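Glycerol dehydrogenase (Bacillus coagulans, PDB 6CSJ) probably catalyses the NAD-linked oxidation of glycerol and related polyols, and in this double-mutant form has acquired D-lactate dehydrogenase activity. Local coordinates at residues R180-T188 against T335-V343; D16-E26 against V44-K55. The protein carries 2 engineered substitutions. All blocks are in the same frame, centred on the assembly; numbering follows the deposited sequence.

Overall arrangement
From the N terminus, strand 10-14 leads into helix 21-28, and the chain then passes through strand 32-36 into helix 38-51. Contact 2 closes this short loop by setting the start of the first helix against the end of the second, within the alpha/beta part built on a six-stranded parallel sheet. The chain later enters the all-helical part, where contact 1 closes a much longer loop: the end of helix 175-185 meets the connection between helices 319-329 and 345-365, and the residues between the two segments include no strand. The two loops follow in series, neither nesting nor crossing. The centres of contact 1 and contact 2 are about 44 Å apart, on opposite sides of the chain's centre.

Contact 1: R180-T188 against T335-V343; sequences RATKRANKT and TIYNMPFEV
Ala185 fits its methyl group against the backbone and ring of Pro340, CB to CB 3.8 Å, and Ala185 CB comes within 3.2 Å of Asn338 O. One turn earlier, Ala181 CB meets Met339 SD at 3.9 Å. The CB of Met339 points away from the helix, but the chain bends at chi2 (-52°) and again at chi3, which brings the sulfur round to that methyl. Small alanines suit these two places because they let the loop come close to the helix. Pro340 CG also lies 4.0 Å from Arg184 CB, while the extended remainder of the arginine leads away from the contact.

The contact thus joins the C-terminal turn of helix 175-185 to a loop that starts as a 3-10 turn, within the helical part of the iron-containing alcohol dehydrogenase fold. The helix ends in a Schellman motif, with Asn186 at positive phi (59°) and two backbone bonds returning to the last turn. This reversal carries Lys187 over to the loop. Its CB lies 3.4 Å from Asn338 OD1, and the chain, bent at chi2 and chi4, crosses that amide at a slant before NZ gives a weak hydrogen bond to Tyr337 O at 2.8 Å. A long, flexible lysine can span this distance with its apolar stem and still deliver a donor to a carbonyl.

Thr182 lies alongside Asn338, pointing the same way, with OG1 3.6 Å from Asn338 CB. Neither polar end relies on the other: Thr182 OG1 bonds to Glu178 O in its own helix, and Asn338 ND2 bonds to Leu250 O, which ties the loop to the residues before helix 252-259. Met339 is backed by Ala252 of that helix and by Gln282 of helix 271-285.

Contact 2: D16-E26 against V44-K55; sequences DELSRLSAYTE and VGKTVEESYAGK
Ser51 OG is gripped by two backbone groups of the facing segment. It accepts a nearly straight hydrogen bond from Ser22 N (2.9 Å, 165° at the hydrogen) and gives a weak one to Ser19 O. Its hydroxyl stands anti to its own backbone N (chi1 170°), which carries it across to the first turn of helix 21-28, where an N-H lacks a carbonyl one turn back. A serine suits the place, being small and able to accept and donate at once. Ser22 answers with its own hydroxyl: OG gives a 2.6 Å bond to Ser51 O, reaching it from well above the carbonyl plane.

Ser22 CB also sits over one face of the Tyr52 ring in a CH-pi contact, 3.5 Å from the centroid. At the ring's edge, Tyr52 OH and Thr25 OG1 share a hydrogen bond of 2.7 Å. Replacing Tyr52 by an alanine would probably open a gap beneath Ser22 and deprive Thr25 OG1 of its phenol partner.

Apolar contacts continue the seam. Leu21 CD2 lies 4.1 Å from Val48 CG1, Leu18 CD1 lies 3.8 Å from Val44 CG1, and Thr47 turns its methyl, CG2, to the backbone N of Ser19 at 3.5 Å.

The axes of the segments 21-26 and 44-51 pass 9.5 Å apart at 59°. Both helices pack on the parallel sheet of this Rossmann-like domain: Leu21 and Val48 each rest on Ile34 and Ile91, and Tyr52 stacks with Tyr59 at the start of edge strand 59-63.

Contact 1: R180-T188 against T335-V343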
loop_
_atom_site.group_PDB
_atom_site.type_symbol
_atom_site.label_atom_id
_atom_site.label_comp_id
_atom_site.label_asym_id
_atom_site.label_seq_id
_atom_site.Cartn_x
_atom_site.Cartn_y
_atom_site.Cartn_z
ATOM N N ARG A 180 -11.585 12.048 3.205
ATOM C CA ARG A 180 -12.767 12.928 3.259
ATOM C C ARG A 180 -13.574 12.666 4.525
ATOM O O ARG A 180 -13.937 13.600 5.235
ATOM C CB ARG A 180 -13.659 12.723 2.032
ATOM C CG ARG A 180 -14.839 13.686 1.932
ATOM C CD ARG A 180 -15.584 13.545 0.602
ATOM N NE ARG A 180 -16.286 12.268 0.508
ATOM C CZ ARG A 180 -17.006 11.866 -0.547
ATOM N NH1 ARG A 180 -17.110 12.626 -1.628
ATOM N NH2 ARG A 180 -17.617 10.684 -0.536
ATOM N N ALA A 181 -13.841 11.391 4.794
ATOM C CA ALA A 181 -14.584 10.994 5.992
ATOM C C ALA A 181 -13.908 11.466 7.284
ATOM O O ALA A 181 -14.554 12.062 8.148
ATOM C CB ALA A 181 -14.773 9.482 6.008
ATOM N N THR A 182 -12.607 11.198 7.390
ATOM C CA THR A 182 -11.811 11.579 8.550
ATOM C C THR A 182 -11.785 13.095 8.768
ATOM O O THR A 182 -11.949 13.564 9.897
ATOM C CB THR A 182 -10.371 11.047 8.441
ATOM O OG1 THR A 182 -10.378 9.612 8.354
ATOM C CG2 THR A 182 -9.541 11.474 9.648
ATOM N N LYS A 183 -11.598 13.860 7.697
ATOM C CA LYS A 183 -11.601 15.321 7.812
ATOM C C LYS A 183 -12.987 15.856 8.211
ATOM O O LYS A 183 -13.078 16.744 9.068
ATOM C CB LYS A 183 -11.130 15.970 6.519
ATOM C CG LYS A 183 -10.784 17.449 6.645
ATOM C CD LYS A 183 -10.146 17.958 5.370
ATOM C CE LYS A 183 -9.407 19.265 5.585
ATOM N NZ LYS A 183 -10.352 20.369 5.877
ATOM N N ARG A 184 -14.047 15.298 7.609
ATOM C CA ARG A 184 -15.435 15.618 7.978
ATOM C C ARG A 184 -15.683 15.360 9.455
ATOM O O ARG A 184 -16.271 16.191 10.139
ATOM C CB ARG A 184 -16.446 14.792 7.165
ATOM C CG ARG A 184 -17.085 15.497 5.982
ATOM C CD ARG A 184 -17.858 14.485 5.129
ATOM N NE ARG A 184 -18.016 14.911 3.730
ATOM C CZ ARG A 184 -18.483 14.151 2.731
ATOM N NH1 ARG A 184 -18.840 12.885 2.921
ATOM N NH2 ARG A 184 -18.586 14.671 1.507
ATOM N N ALA A 185 -15.216 14.207 9.937
ATOM C CA ALA A 185 -15.318 13.834 11.347
ATOM C C ALA A 185 -14.445 14.653 12.297
ATOM O O ALA A 185 -14.623 14.553 13.497
ATOM C CB ALA A 185 -15.000 12.351 11.512
ATOM N N ASN A 186 -13.508 15.443 11.774
ATOM C CA ASN A 186 -12.502 16.149 12.585
ATOM C C ASN A 186 -11.637 15.194 13.430
ATOM O O ASN A 186 -11.184 15.551 14.513
ATOM C CB ASN A 186 -13.174 17.215 13.467
ATOM C CG ASN A 186 -12.223 18.313 13.886
ATOM O OD1 ASN A 186 -11.502 18.858 13.067
ATOM N ND2 ASN A 186 -12.221 18.652 15.163
ATOM N N LYS A 187 -11.404 13.989 12.910
ATOM C CA LYS A 187 -10.623 12.946 13.594
ATOM C C LYS A 187 -9.151 13.007 13.128
ATOM O O LYS A 187 -8.796 13.781 12.237
ATOM C CB LYS A 187 -11.209 11.553 13.321
ATOM C CG LYS A 187 -12.563 11.299 13.961
ATOM C CD LYS A 187 -12.445 10.995 15.432
ATOM C CE LYS A 187 -13.829 10.880 16.079
ATOM N NZ LYS A 187 -14.507 9.595 15.738
ATOM N N THR A 188 -8.307 12.193 13.759
ATOM C CA THR A 188 -6.876 12.234 13.548
ATOM C C THR A 188 -6.386 11.072 12.689
ATOM O O THR A 188 -7.069 10.052 12.545
ATOM C CB THR A 188 -6.113 12.227 14.881
ATOM O OG1 THR A 188 -6.445 11.055 15.603
ATOM C CG2 THR A 188 -6.451 13.432 15.720
ATOM N N THR A 335 -10.383 1.610 12.382
ATOM C CA THR A 335 -10.441 2.891 11.682
ATOM C C THR A 335 -11.857 3.266 11.222
ATOM O O THR A 335 -12.106 4.432 10.872
ATOM C CB THR A 335 -9.476 2.890 10.466
ATOM O OG1 THR A 335 -9.889 1.898 9.511
ATOM C CG2 THR A 335 -8.033 2.593 10.918
ATOM N N ILE A 336 -12.784 2.306 11.254
ATOM C CA ILE A 336 -14.183 2.570 10.918
ATOM C C ILE A 336 -14.824 3.683 11.754
ATOM O O ILE A 336 -15.743 4.342 11.286
ATOM C CB ILE A 336 -15.039 1.283 11.001
ATOM C CG1 ILE A 336 -16.308 1.416 10.159
ATOM C CG2 ILE A 336 -15.331 0.895 12.443
ATOM C CD1 ILE A 336 -16.817 0.085 9.637
ATOM N N TYR A 337 -14.323 3.906 12.965
ATOM C CA TYR A 337 -14.838 4.976 13.821
ATOM C C TYR A 337 -14.395 6.378 13.418
ATOM O O TYR A 337 -14.797 7.344 14.060
ATOM C CB TYR A 337 -14.531 4.678 15.310
ATOM C CG TYR A 337 -15.181 3.372 15.725
ATOM C CD1 TYR A 337 -16.572 3.273 15.836
ATOM C CD2 TYR A 337 -14.417 2.213 15.926
ATOM C CE1 TYR A 337 -17.180 2.065 16.164
ATOM C CE2 TYR A 337 -15.023 1.012 16.264
ATOM C CZ TYR A 337 -16.400 0.945 16.376
ATOM O OH TYR A 337 -16.999 -0.234 16.687
ATOM N N ASN A 338 -13.581 6.498 12.361
ATOM C CA ASN A 338 -13.281 7.809 11.763
ATOM C C ASN A 338 -14.386 8.316 10.838
ATOM O O ASN A 338 -14.315 9.462 10.381
ATOM C CB ASN A 338 -11.950 7.790 11.009
ATOM C CG ASN A 338 -10.755 7.713 11.931
ATOM O OD1 ASN A 338 -10.804 8.143 13.092
ATOM N ND2 ASN A 338 -9.661 7.171 11.412
ATOM N N MET A 339 -15.392 7.482 10.553
ATOM C CA MET A 339 -16.599 7.953 9.865
ATOM C C MET A 339 -17.267 9.056 10.707
ATOM O O MET A 339 -17.253 8.978 11.937
ATOM C CB MET A 339 -17.576 6.798 9.631
ATOM C CG MET A 339 -17.086 5.681 8.704
ATOM S SD MET A 339 -16.448 6.186 7.095
ATOM C CE MET A 339 -17.951 6.733 6.265
ATOM N N PRO A 340 -17.840 10.092 10.064
ATOM C CA PRO A 340 -18.443 11.201 10.832
ATOM C C PRO A 340 -19.862 10.914 11.377
ATOM O O PRO A 340 -20.642 11.826 11.580
ATOM C CB PRO A 340 -18.449 12.346 9.811
ATOM C CG PRO A 340 -18.625 11.659 8.495
ATOM C CD PRO A 340 -17.962 10.309 8.607
ATOM N N PHE A 341 -20.187 9.648 11.611
ATOM C CA PHE A 341 -21.461 9.233 12.201
ATOM C C PHE A 341 -21.225 7.964 13.031
ATOM O O PHE A 341 -20.164 7.352 12.938
ATOM C CB PHE A 341 -22.539 8.997 11.117
ATOM C CG PHE A 341 -22.060 8.220 9.914
ATOM C CD1 PHE A 341 -22.049 6.824 9.912
ATOM C CD2 PHE A 341 -21.636 8.887 8.773
ATOM C CE1 PHE A 341 -21.620 6.113 8.800
ATOM C CE2 PHE A 341 -21.203 8.173 7.649
ATOM C CZ PHE A 341 -21.200 6.778 7.673
ATOM N N GLU A 342 -22.212 7.581 13.835
ATOM C CA GLU A 342 -22.122 6.371 14.645
ATOM C C GLU A 342 -22.207 5.127 13.749
ATOM O O GLU A 342 -22.976 5.086 12.792
ATOM C CB GLU A 342 -23.221 6.335 15.714
ATOM C CG GLU A 342 -23.195 5.079 16.586
ATOM C CD GLU A 342 -24.023 5.195 17.869
ATOM O OE1 GLU A 342 -24.258 6.319 18.368
ATOM O OE2 GLU A 342 -24.424 4.136 18.391
ATOM N N VAL A 343 -21.407 4.125 14.092
ATOM C CA VAL A 343 -21.300 2.882 13.346
ATOM C C VAL A 343 -21.558 1.705 14.279
ATOM O O VAL A 343 -21.074 1.694 15.403
ATOM C CB VAL A 343 -19.882 2.725 12.754
ATOM C CG1 VAL A 343 -19.746 1.386 12.022
ATOM C CG2 VAL A 343 -19.566 3.906 11.841
#

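Contact 2: D16-E26 against V44-K55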
loop_
_atom_site.group_PDB
_atom_site.type_symbol
_atom_site.label_atom_id
_atom_site.label_comp_id
_atom_site.label_asym_id
_atom_site.label_seq_id
_atom_site.Cartn_x
_atom_site.Cartn_y
_atom_site.Cartn_z
ATOM N N ASP A 16 14.602 2.769 -14.950
ATOM C CA ASP A 16 15.998 2.371 -14.710
ATOM C C ASP A 16 16.690 3.141 -13.554
ATOM O O ASP A 16 17.913 3.298 -13.539
ATOM C CB ASP A 16 16.788 2.480 -16.032
ATOM C CG ASP A 16 17.920 1.457 -16.156
ATOM O OD1 ASP A 16 18.041 0.504 -15.343
ATOM O OD2 ASP A 16 18.708 1.621 -17.107
ATOM N N GLU A 17 15.895 3.593 -12.587
ATOM C CA GLU A 17 16.384 4.277 -11.371
ATOM C C GLU A 17 17.359 3.451 -10.507
ATOM O O GLU A 17 18.259 4.021 -9.877
ATOM C CB GLU A 17 15.190 4.716 -10.504
ATOM C CG GLU A 17 14.976 6.198 -10.222
ATOM C CD GLU A 17 15.623 7.161 -11.178
ATOM O OE1 GLU A 17 16.753 7.609 -10.871
ATOM O OE2 GLU A 17 15.005 7.510 -12.202
ATOM N N LEU A 18 17.195 2.128 -10.468
ATOM C CA LEU A 18 18.120 1.256 -9.721
ATOM C C LEU A 18 19.557 1.310 -10.263
ATOM O O LEU A 18 20.501 1.062 -9.510
ATOM C CB LEU A 18 17.627 -0.200 -9.687
ATOM C CG LEU A 18 16.389 -0.490 -8.824
ATOM C CD1 LEU A 18 15.996 -1.953 -8.906
ATOM C CD2 LEU A 18 16.588 -0.083 -7.374
ATOM N N SER A 19 19.720 1.644 -11.546
ATOM C CA SER A 19 21.045 1.826 -12.144
ATOM C C SER A 19 21.773 3.045 -11.575
ATOM O O SER A 19 22.972 3.162 -11.763
ATOM C CB SER A 19 20.954 1.959 -13.673
ATOM O OG SER A 19 20.564 3.279 -14.042
ATOM N N ARG A 20 21.053 3.953 -10.915
ATOM C CA ARG A 20 21.651 5.083 -10.192
ATOM C C ARG A 20 21.552 4.916 -8.669
ATOM O O ARG A 20 21.682 5.908 -7.929
ATOM C CB ARG A 20 20.972 6.401 -10.610
ATOM C CG ARG A 20 21.266 6.837 -12.035
ATOM C CD ARG A 20 20.363 7.979 -12.495
ATOM N NE ARG A 20 19.882 7.756 -13.871
ATOM C CZ ARG A 20 18.747 7.142 -14.236
ATOM N NH1 ARG A 20 17.899 6.648 -13.353
ATOM N NH2 ARG A 20 18.473 7.009 -15.527
ATOM N N LEU A 21 21.362 3.683 -8.185
ATOM C CA LEU A 21 21.184 3.452 -6.751
ATOM C C LEU A 21 22.360 3.990 -5.939
ATOM O O LEU A 21 22.150 4.600 -4.885
ATOM C CB LEU A 21 20.970 1.968 -6.440
ATOM C CG LEU A 21 20.785 1.589 -4.959
ATOM C CD1 LEU A 21 19.656 2.390 -4.310
ATOM C CD2 LEU A 21 20.519 0.100 -4.820
ATOM N N SER A 22 23.578 3.773 -6.446
ATOM C CA SER A 22 24.805 4.261 -5.802
ATOM C C SER A 22 24.843 5.775 -5.656
ATOM O O SER A 22 25.329 6.276 -4.655
ATOM C CB SER A 22 26.058 3.773 -6.549
ATOM O OG SER A 22 26.192 4.388 -7.809
ATOM N N ALA A 23 24.322 6.506 -6.635
ATOM C CA ALA A 23 24.228 7.970 -6.517
ATOM C C ALA A 23 23.323 8.384 -5.342
ATOM O O ALA A 23 23.633 9.353 -4.634
ATOM C CB ALA A 23 23.738 8.587 -7.815
ATOM N N TYR A 24 22.233 7.639 -5.127
ATOM C CA TYR A 24 21.301 7.923 -4.022
ATOM C C TYR A 24 21.843 7.481 -2.648
ATOM O O TYR A 24 21.797 8.273 -1.698
ATOM C CB TYR A 24 19.905 7.334 -4.306
ATOM C CG TYR A 24 19.275 7.906 -5.569
ATOM C CD1 TYR A 24 19.005 9.270 -5.677
ATOM C CD2 TYR A 24 18.982 7.085 -6.669
ATOM C CE1 TYR A 24 18.452 9.807 -6.835
ATOM C CE2 TYR A 24 18.432 7.614 -7.834
ATOM C CZ TYR A 24 18.183 8.980 -7.916
ATOM O OH TYR A 24 17.628 9.510 -9.063
ATOM N N THR A 25 22.389 6.264 -2.541
ATOM C CA THR A 25 22.975 5.816 -1.261
ATOM C C THR A 25 24.155 6.689 -0.829
ATOM O O THR A 25 24.289 6.981 0.360
ATOM C CB THR A 25 23.419 4.328 -1.235
ATOM O OG1 THR A 25 24.512 4.107 -2.135
ATOM C CG2 THR A 25 22.262 3.401 -1.568
ATOM N N GLU A 26 24.975 7.118 -1.788
ATOM C CA GLU A 26 26.100 8.046 -1.530
ATOM C C GLU A 26 25.682 9.403 -0.918
ATOM O O GLU A 26 26.462 9.999 -0.191
ATOM C CB GLU A 26 26.945 8.264 -2.808
ATOM C CG GLU A 26 27.755 7.060 -3.310
ATOM C CD GLU A 26 28.796 6.525 -2.338
ATOM O OE1 GLU A 26 29.215 7.259 -1.409
ATOM O OE2 GLU A 26 29.172 5.343 -2.505
ATOM N N VAL A 44 17.393 -7.964 -10.166
ATOM C CA VAL A 44 18.054 -6.639 -10.213
ATOM C C VAL A 44 19.523 -6.617 -9.749
ATOM O O VAL A 44 20.150 -5.545 -9.728
ATOM C CB VAL A 44 17.265 -5.589 -9.379
ATOM C CG1 VAL A 44 15.788 -5.607 -9.749
ATOM C CG2 VAL A 44 17.463 -5.797 -7.877
ATOM N N GLY A 45 20.060 -7.776 -9.365
ATOM C CA GLY A 45 21.401 -7.854 -8.781
ATOM C C GLY A 45 22.476 -7.286 -9.674
ATOM O O GLY A 45 23.349 -6.564 -9.193
ATOM N N LYS A 46 22.402 -7.593 -10.974
ATOM C CA LYS A 46 23.369 -7.093 -11.950
ATOM C C LYS A 46 23.313 -5.574 -12.083
ATOM O O LYS A 46 24.355 -4.926 -12.141
ATOM C CB LYS A 46 23.177 -7.754 -13.327
ATOM C CG LYS A 46 24.450 -7.804 -14.165
ATOM C CD LYS A 46 24.385 -8.841 -15.284
ATOM C CE LYS A 46 25.756 -9.072 -15.916
ATOM N NZ LYS A 46 26.197 -7.912 -16.739
ATOM N N THR A 47 22.107 -5.012 -12.125
ATOM C CA THR A 47 21.918 -3.554 -12.232
ATOM C C THR A 47 22.505 -2.820 -11.033
ATOM O O THR A 47 23.169 -1.795 -11.191
ATOM C CB THR A 47 20.422 -3.183 -12.350
ATOM O OG1 THR A 47 19.839 -3.895 -13.443
ATOM C CG2 THR A 47 20.232 -1.680 -12.558
ATOM N N VAL A 48 22.264 -3.364 -9.840
ATOM C CA VAL A 48 22.762 -2.774 -8.593
ATOM C C VAL A 48 24.295 -2.827 -8.555
ATOM O O VAL A 48 24.951 -1.805 -8.342
ATOM C CB VAL A 48 22.134 -3.469 -7.358
ATOM C CG1 VAL A 48 22.810 -3.032 -6.062
ATOM C CG2 VAL A 48 20.638 -3.181 -7.300
ATOM N N GLU A 49 24.846 -4.015 -8.789
ATOM C CA GLU A 49 26.300 -4.224 -8.900
ATOM C C GLU A 49 26.949 -3.241 -9.894
ATOM O O GLU A 49 27.946 -2.595 -9.568
ATOM C CB GLU A 49 26.602 -5.694 -9.283
ATOM C CG GLU A 49 26.403 -6.694 -8.137
ATOM C CD GLU A 49 26.569 -8.162 -8.536
ATOM O OE1 GLU A 49 27.119 -8.459 -9.625
ATOM O OE2 GLU A 49 26.105 -9.012 -7.749
ATOM N N GLU A 50 26.363 -3.120 -11.082
ATOM C CA GLU A 50 26.868 -2.191 -12.109
ATOM C C GLU A 50 26.762 -0.715 -11.714
ATOM O O GLU A 50 27.536 0.086 -12.163
ATOM C CB GLU A 50 26.199 -2.446 -13.475
ATOM C CG GLU A 50 26.730 -3.728 -14.131
ATOM C CD GLU A 50 26.142 -4.033 -15.491
ATOM O OE1 GLU A 50 24.931 -3.815 -15.690
ATOM O OE2 GLU A 50 26.927 -4.441 -16.380
ATOM N N SER A 51 25.764 -0.369 -10.898
ATOM C CA SER A 51 25.619 0.996 -10.355
ATOM C C SER A 51 26.784 1.429 -9.490
ATOM O O SER A 51 27.124 2.610 -9.457
ATOM C CB SER A 51 24.319 1.145 -9.560
ATOM O OG SER A 51 24.279 2.376 -8.858
ATOM N N TYR A 52 27.400 0.475 -8.781
ATOM C CA TYR A 52 28.540 0.752 -7.891
ATOM C C TYR A 52 29.935 0.581 -8.552
ATOM O O TYR A 52 30.932 0.575 -7.849
ATOM C CB TYR A 52 28.410 -0.099 -6.613
ATOM C CG TYR A 52 27.291 0.349 -5.697
ATOM C CD1 TYR A 52 27.498 1.365 -4.761
ATOM C CD2 TYR A 52 26.028 -0.230 -5.763
ATOM C CE1 TYR A 52 26.478 1.793 -3.922
ATOM C CE2 TYR A 52 24.993 0.184 -4.927
ATOM C CZ TYR A 52 25.225 1.200 -4.013
ATOM O OH TYR A 52 24.210 1.621 -3.184
ATOM N N ALA A 53 30.033 0.521 -9.876
ATOM C CA ALA A 53 31.311 0.572 -10.600
ATOM C C ALA A 53 32.197 1.752 -10.154
ATOM O O ALA A 53 31.766 2.904 -10.147
ATOM C CB ALA A 53 31.123 0.645 -12.105
ATOM N N GLY A 54 33.419 1.446 -9.735
ATOM C CA GLY A 54 34.334 2.473 -9.230
ATOM C C GLY A 54 34.087 2.915 -7.813
ATOM O O GLY A 54 34.828 3.731 -7.272
ATOM N N LYS A 55 33.113 2.312 -7.117
ATOM C CA LYS A 55 32.668 2.666 -5.763
ATOM C C LYS A 55 32.501 1.343 -5.038
ATOM O O LYS A 55 31.636 1.256 -4.175
ATOM C CB LYS A 55 31.215 3.236 -5.847
ATOM C CG LYS A 55 30.988 4.437 -6.784
ATOM C CD LYS A 55 31.542 5.705 -6.093
ATOM C CE LYS A 55 31.597 6.902 -6.991
ATOM N NZ LYS A 55 30.289 7.155 -7.647
#